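Local coordinates for ancylostoma secreted protein 1 (Necator americanus, PDB 3NT8) that is a secreted two-CAP-domain protein of the hookworm, probably associated with the transition of infective larvae to parasitism, at residues 123-135 against 143-155. Numbering follows the deposited sequence.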
loop_
_atom_site.group_PDB
_atom_site.type_symbol
_atom_site.label_atom_id
_atom_site.label_comp_id
_atom_site.label_asym_id
_atom_site.label_seq_id
_atom_site.Cartn_x
_atom_site.Cartn_y
_atom_site.Cartn_z
ATOM N N LEU A 123 6.322 -23.761 2.645
ATOM C CA LEU A 123 6.160 -22.523 3.352
ATOM C C LEU A 123 7.535 -22.072 3.965
ATOM O O LEU A 123 7.878 -20.868 3.954
ATOM C CB LEU A 123 5.010 -22.605 4.360
ATOM C CG LEU A 123 3.640 -22.097 3.830
ATOM C CD1 LEU A 123 3.186 -22.969 2.694
ATOM C CD2 LEU A 123 2.618 -22.177 4.876
ATOM N N SER A 124 8.318 -23.023 4.440
ATOM C CA SER A 124 9.593 -22.675 5.011
ATOM C C SER A 124 10.627 -22.251 3.997
ATOM O O SER A 124 11.524 -21.416 4.297
ATOM C CB SER A 124 10.095 -23.763 5.998
ATOM O OG SER A 124 10.475 -24.976 5.390
ATOM N N GLY A 125 10.499 -22.792 2.792
ATOM C CA GLY A 125 11.247 -22.354 1.600
ATOM C C GLY A 125 10.892 -20.907 1.174
ATOM O O GLY A 125 11.792 -20.106 0.850
ATOM N N TRP A 126 9.611 -20.577 1.188
ATOM C CA TRP A 126 9.144 -19.177 0.984
ATOM C C TRP A 126 9.696 -18.241 2.027
ATOM O O TRP A 126 10.206 -17.171 1.712
ATOM C CB TRP A 126 7.611 -19.091 0.971
ATOM C CG TRP A 126 6.978 -19.722 -0.193
ATOM C CD1 TRP A 126 7.585 -20.007 -1.416
ATOM C CD2 TRP A 126 5.605 -20.127 -0.340
ATOM N NE1 TRP A 126 6.667 -20.575 -2.256
ATOM C CE2 TRP A 126 5.463 -20.695 -1.623
ATOM C CE3 TRP A 126 4.494 -20.071 0.479
ATOM C CZ2 TRP A 126 4.245 -21.189 -2.116
ATOM C CZ3 TRP A 126 3.286 -20.596 -0.006
ATOM C CH2 TRP A 126 3.182 -21.152 -1.288
ATOM N N TRP A 127 9.592 -18.686 3.276
ATOM C CA TRP A 127 9.975 -17.910 4.423
ATOM C C TRP A 127 11.524 -17.638 4.514
ATOM O O TRP A 127 11.930 -16.601 5.072
ATOM C CB TRP A 127 9.406 -18.596 5.713
ATOM C CG TRP A 127 9.542 -17.656 6.972
ATOM C CD1 TRP A 127 10.543 -17.669 7.904
ATOM C CD2 TRP A 127 8.699 -16.530 7.310
ATOM N NE1 TRP A 127 10.345 -16.673 8.832
ATOM C CE2 TRP A 127 9.234 -15.944 8.480
ATOM C CE3 TRP A 127 7.525 -15.986 6.753
ATOM C CZ2 TRP A 127 8.643 -14.864 9.102
ATOM C CZ3 TRP A 127 6.939 -14.908 7.367
ATOM C CH2 TRP A 127 7.502 -14.344 8.527
ATOM N N SER A 128 12.358 -18.489 3.892
ATOM C CA SER A 128 13.786 -18.516 4.116
ATOM C C SER A 128 14.454 -17.340 3.397
ATOM O O SER A 128 15.652 -17.159 3.501
ATOM C CB SER A 128 14.440 -19.893 3.749
ATOM O OG SER A 128 14.296 -20.227 2.367
ATOM N N GLY A 129 13.647 -16.587 2.632
ATOM C CA GLY A 129 14.064 -15.381 1.951
ATOM C C GLY A 129 14.870 -14.457 2.860
ATOM O O GLY A 129 15.956 -14.021 2.494
ATOM N N ALA A 130 14.356 -14.222 4.068
ATOM C CA ALA A 130 14.877 -13.213 4.941
ATOM C C ALA A 130 16.136 -13.657 5.637
ATOM O O ALA A 130 17.038 -12.845 5.850
ATOM C CB ALA A 130 13.851 -12.871 5.933
ATOM N N LYS A 131 16.188 -14.924 6.031
ATOM C CA LYS A 131 17.334 -15.467 6.699
ATOM C C LYS A 131 18.502 -15.619 5.757
ATOM O O LYS A 131 19.648 -15.483 6.167
ATOM C CB LYS A 131 16.974 -16.842 7.299
ATOM C CG LYS A 131 18.158 -17.591 7.904
ATOM C CD LYS A 131 18.363 -17.293 9.349
ATOM C CE LYS A 131 19.310 -18.299 9.989
ATOM N NZ LYS A 131 18.569 -19.382 10.690
ATOM N N LYS A 132 18.225 -15.940 4.502
ATOM C CA LYS A 132 19.296 -16.174 3.544
ATOM C C LYS A 132 19.903 -14.911 2.950
ATOM O O LYS A 132 21.101 -14.851 2.768
ATOM C CB LYS A 132 18.846 -17.152 2.459
ATOM C CG LYS A 132 18.801 -18.616 2.971
ATOM C CD LYS A 132 18.743 -19.591 1.772
ATOM C CE LYS A 132 18.675 -21.073 2.191
ATOM N NZ LYS A 132 17.400 -21.428 2.898
ATOM N N ASN A 133 19.070 -13.906 2.680
ATOM C CA ASN A 133 19.473 -12.631 2.026
ATOM C C ASN A 133 19.566 -11.394 2.924
ATOM O O ASN A 133 20.380 -10.506 2.713
ATOM C CB ASN A 133 18.488 -12.320 0.901
ATOM C CG ASN A 133 18.489 -13.381 -0.159
ATOM O OD1 ASN A 133 19.492 -13.557 -0.870
ATOM N ND2 ASN A 133 17.355 -14.125 -0.284
ATOM N N GLY A 134 18.679 -11.331 3.902
ATOM C CA GLY A 134 18.691 -10.278 4.893
ATOM C C GLY A 134 17.615 -9.316 4.464
ATOM O O GLY A 134 17.120 -9.417 3.355
ATOM N N VAL A 135 17.266 -8.405 5.362
ATOM C CA VAL A 135 16.255 -7.376 5.137
ATOM C C VAL A 135 16.921 -6.041 5.543
ATOM O O VAL A 135 17.581 -5.954 6.603
ATOM C CB VAL A 135 14.999 -7.627 6.017
ATOM C CG1 VAL A 135 14.055 -6.470 5.989
ATOM C CG2 VAL A 135 14.224 -8.906 5.596
ATOM N N GLY A 143 13.637 -6.512 -3.093
ATOM C CA GLY A 143 13.761 -7.705 -3.907
ATOM C C GLY A 143 14.953 -8.462 -3.391
ATOM O O GLY A 143 14.944 -8.907 -2.229
ATOM N N GLY A 144 16.016 -8.530 -4.199
ATOM C CA GLY A 144 17.086 -9.471 -3.922
ATOM C C GLY A 144 16.630 -10.774 -3.269
ATOM O O GLY A 144 17.279 -11.216 -2.314
ATOM N N GLY A 145 15.539 -11.400 -3.760
ATOM C CA GLY A 145 15.077 -12.724 -3.217
ATOM C C GLY A 145 14.133 -12.691 -2.005
ATOM O O GLY A 145 14.010 -13.666 -1.249
ATOM N N LEU A 146 13.459 -11.560 -1.784
ATOM C CA LEU A 146 12.460 -11.436 -0.689
ATOM C C LEU A 146 11.015 -11.567 -1.189
ATOM O O LEU A 146 10.032 -11.380 -0.433
ATOM C CB LEU A 146 12.667 -10.080 0.045
ATOM C CG LEU A 146 14.008 -9.932 0.805
ATOM C CD1 LEU A 146 14.298 -8.477 1.159
ATOM C CD2 LEU A 146 14.179 -10.788 2.006
ATOM N N PHE A 147 10.838 -11.849 -2.472
ATOM C CA PHE A 147 9.484 -11.859 -3.013
ATOM C C PHE A 147 8.517 -12.691 -2.194
ATOM O O PHE A 147 7.423 -12.234 -1.826
ATOM C CB PHE A 147 9.465 -12.396 -4.421
ATOM C CG PHE A 147 8.078 -12.438 -5.019
ATOM C CD1 PHE A 147 7.464 -11.275 -5.494
ATOM C CD2 PHE A 147 7.377 -13.632 -5.074
ATOM C CE1 PHE A 147 6.170 -11.301 -6.029
ATOM C CE2 PHE A 147 6.070 -13.662 -5.623
ATOM C CZ PHE A 147 5.479 -12.497 -6.068
ATOM N N ALA A 148 8.883 -13.938 -1.968
ATOM C CA ALA A 148 8.016 -14.877 -1.341
ATOM C C ALA A 148 7.850 -14.581 0.166
ATOM O O ALA A 148 6.771 -14.726 0.677
ATOM C CB ALA A 148 8.547 -16.332 -1.617
ATOM N N PHE A 149 8.909 -14.113 0.826
ATOM C CA PHE A 149 8.880 -13.701 2.220
ATOM C C PHE A 149 8.009 -12.481 2.454
ATOM O O PHE A 149 7.292 -12.477 3.439
ATOM C CB PHE A 149 10.319 -13.476 2.746
ATOM C CG PHE A 149 10.399 -12.779 4.116
ATOM C CD1 PHE A 149 10.253 -13.512 5.288
ATOM C CD2 PHE A 149 10.638 -11.395 4.219
ATOM C CE1 PHE A 149 10.330 -12.895 6.561
ATOM C CE2 PHE A 149 10.736 -10.743 5.494
ATOM C CZ PHE A 149 10.571 -11.489 6.665
ATOM N N SER A 150 8.032 -11.506 1.542
ATOM C CA SER A 150 7.245 -10.268 1.610
ATOM C C SER A 150 5.734 -10.459 1.666
ATOM O O SER A 150 5.076 -9.812 2.492
ATOM C CB SER A 150 7.649 -9.282 0.501
ATOM O OG SER A 150 7.117 -9.601 -0.777
ATOM N N ASN A 151 5.196 -11.388 0.859
ATOM C CA ASN A 151 3.790 -11.783 0.927
ATOM C C ASN A 151 3.417 -12.452 2.224
ATOM O O ASN A 151 2.341 -12.212 2.732
ATOM C CB ASN A 151 3.312 -12.678 -0.265
ATOM C CG ASN A 151 3.556 -12.015 -1.610
ATOM O OD1 ASN A 151 3.286 -10.843 -1.749
ATOM N ND2 ASN A 151 4.143 -12.753 -2.571
ATOM N N MET A 152 4.317 -13.243 2.777
ATOM C CA MET A 152 4.017 -13.956 4.033
ATOM C C MET A 152 3.964 -13.007 5.231
ATOM O O MET A 152 3.146 -13.204 6.127
ATOM C CB MET A 152 5.026 -15.075 4.284
ATOM C CG MET A 152 5.037 -16.135 3.223
ATOM S SD MET A 152 5.950 -17.668 3.661
ATOM C CE MET A 152 5.073 -18.200 5.158
ATOM N N VAL A 153 4.819 -11.986 5.225
ATOM C CA VAL A 153 5.114 -11.179 6.401
ATOM C C VAL A 153 4.383 -9.851 6.375
ATOM O O VAL A 153 4.304 -9.166 7.429
ATOM C CB VAL A 153 6.682 -10.988 6.601
ATOM C CG1 VAL A 153 7.189 -9.852 5.800
ATOM C CG2 VAL A 153 7.041 -10.718 8.021
ATOM N N TYR A 154 3.836 -9.462 5.210
ATOM C CA TYR A 154 3.345 -8.109 5.046
ATOM C C TYR A 154 2.305 -7.703 6.063
ATOM O O TYR A 154 1.228 -8.254 6.109
ATOM C CB TYR A 154 2.822 -7.882 3.608
ATOM C CG TYR A 154 2.544 -6.425 3.295
ATOM C CD1 TYR A 154 3.576 -5.479 3.330
ATOM C CD2 TYR A 154 1.256 -5.994 2.980
ATOM C CE1 TYR A 154 3.318 -4.102 3.050
ATOM C CE2 TYR A 154 1.009 -4.686 2.685
ATOM C CZ TYR A 154 2.030 -3.738 2.741
ATOM O OH TYR A 154 1.711 -2.441 2.438
ATOM N N SER A 155 2.597 -6.680 6.830
ATOM C CA SER A 155 1.822 -6.381 8.042
ATOM C C SER A 155 0.360 -6.028 7.810
ATOM O O SER A 155 -0.446 -6.400 8.647
ATOM C CB SER A 155 2.546 -5.330 8.847
ATOM O OG SER A 155 2.576 -4.076 8.206
#
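Trp127 and Phe149 meet where helix 123-127 passes helix 147-153 at 105°, the axes of these short helical segments 8.3 Å apart at their closest, and no hydrogen bond joins the two segments. The pair is T-shaped: the edge of Phe149 points at one face of the Trp127 six-membered ring, with ring centres 4.8 Å apart and planes at 65°. Phe149 reaches it with CG anti to the backbone N (chi1 169°), a torsion that also lays its ring beneath Ala130. The CB of Ala130 stands almost on the ring normal, 3.5 Å from the Phe149 centroid, a CH-pi contact in which the small methyl can sit close over the centre of the ring. On the opposite face of Phe149 lies CG1 of its own helix neighbour Val153, so the phenyl ring is sandwiched between two aliphatic groups. Trp127 NE1 is hydrogen-bonded to Glu56.

Met152 is long and flexible enough to serve both tryptophans. Its SD lies at the ring edge of each, a Met-aromatic contact with both, and comes within 3.5 Å of Trp126 CB; a bend at chi3 brings CE to 3.7 Å from Trp127 CE3. Beyond Phe149, Leu146 CD2 packs against Val135 CG2 and the carbonyl oxygen of Gly134. Gly129 suits its place because a side chain there would point at the other segment, tight against Gly145 O and Phe149 CB. The carbonyl oxygen of Gly129 accepts from Asn133 N and from Asn133 ND2, the latter 3.1 Å from Gly129 O on a lone pair, which ties the amide back onto its own helix.

The contact belongs to the first CAP domain, an alpha-beta-alpha sandwich. Leu123, Trp127 and Met152 pack against helix 34-52, while Trp126 and Met152 reach strands 100-107 and 170-177.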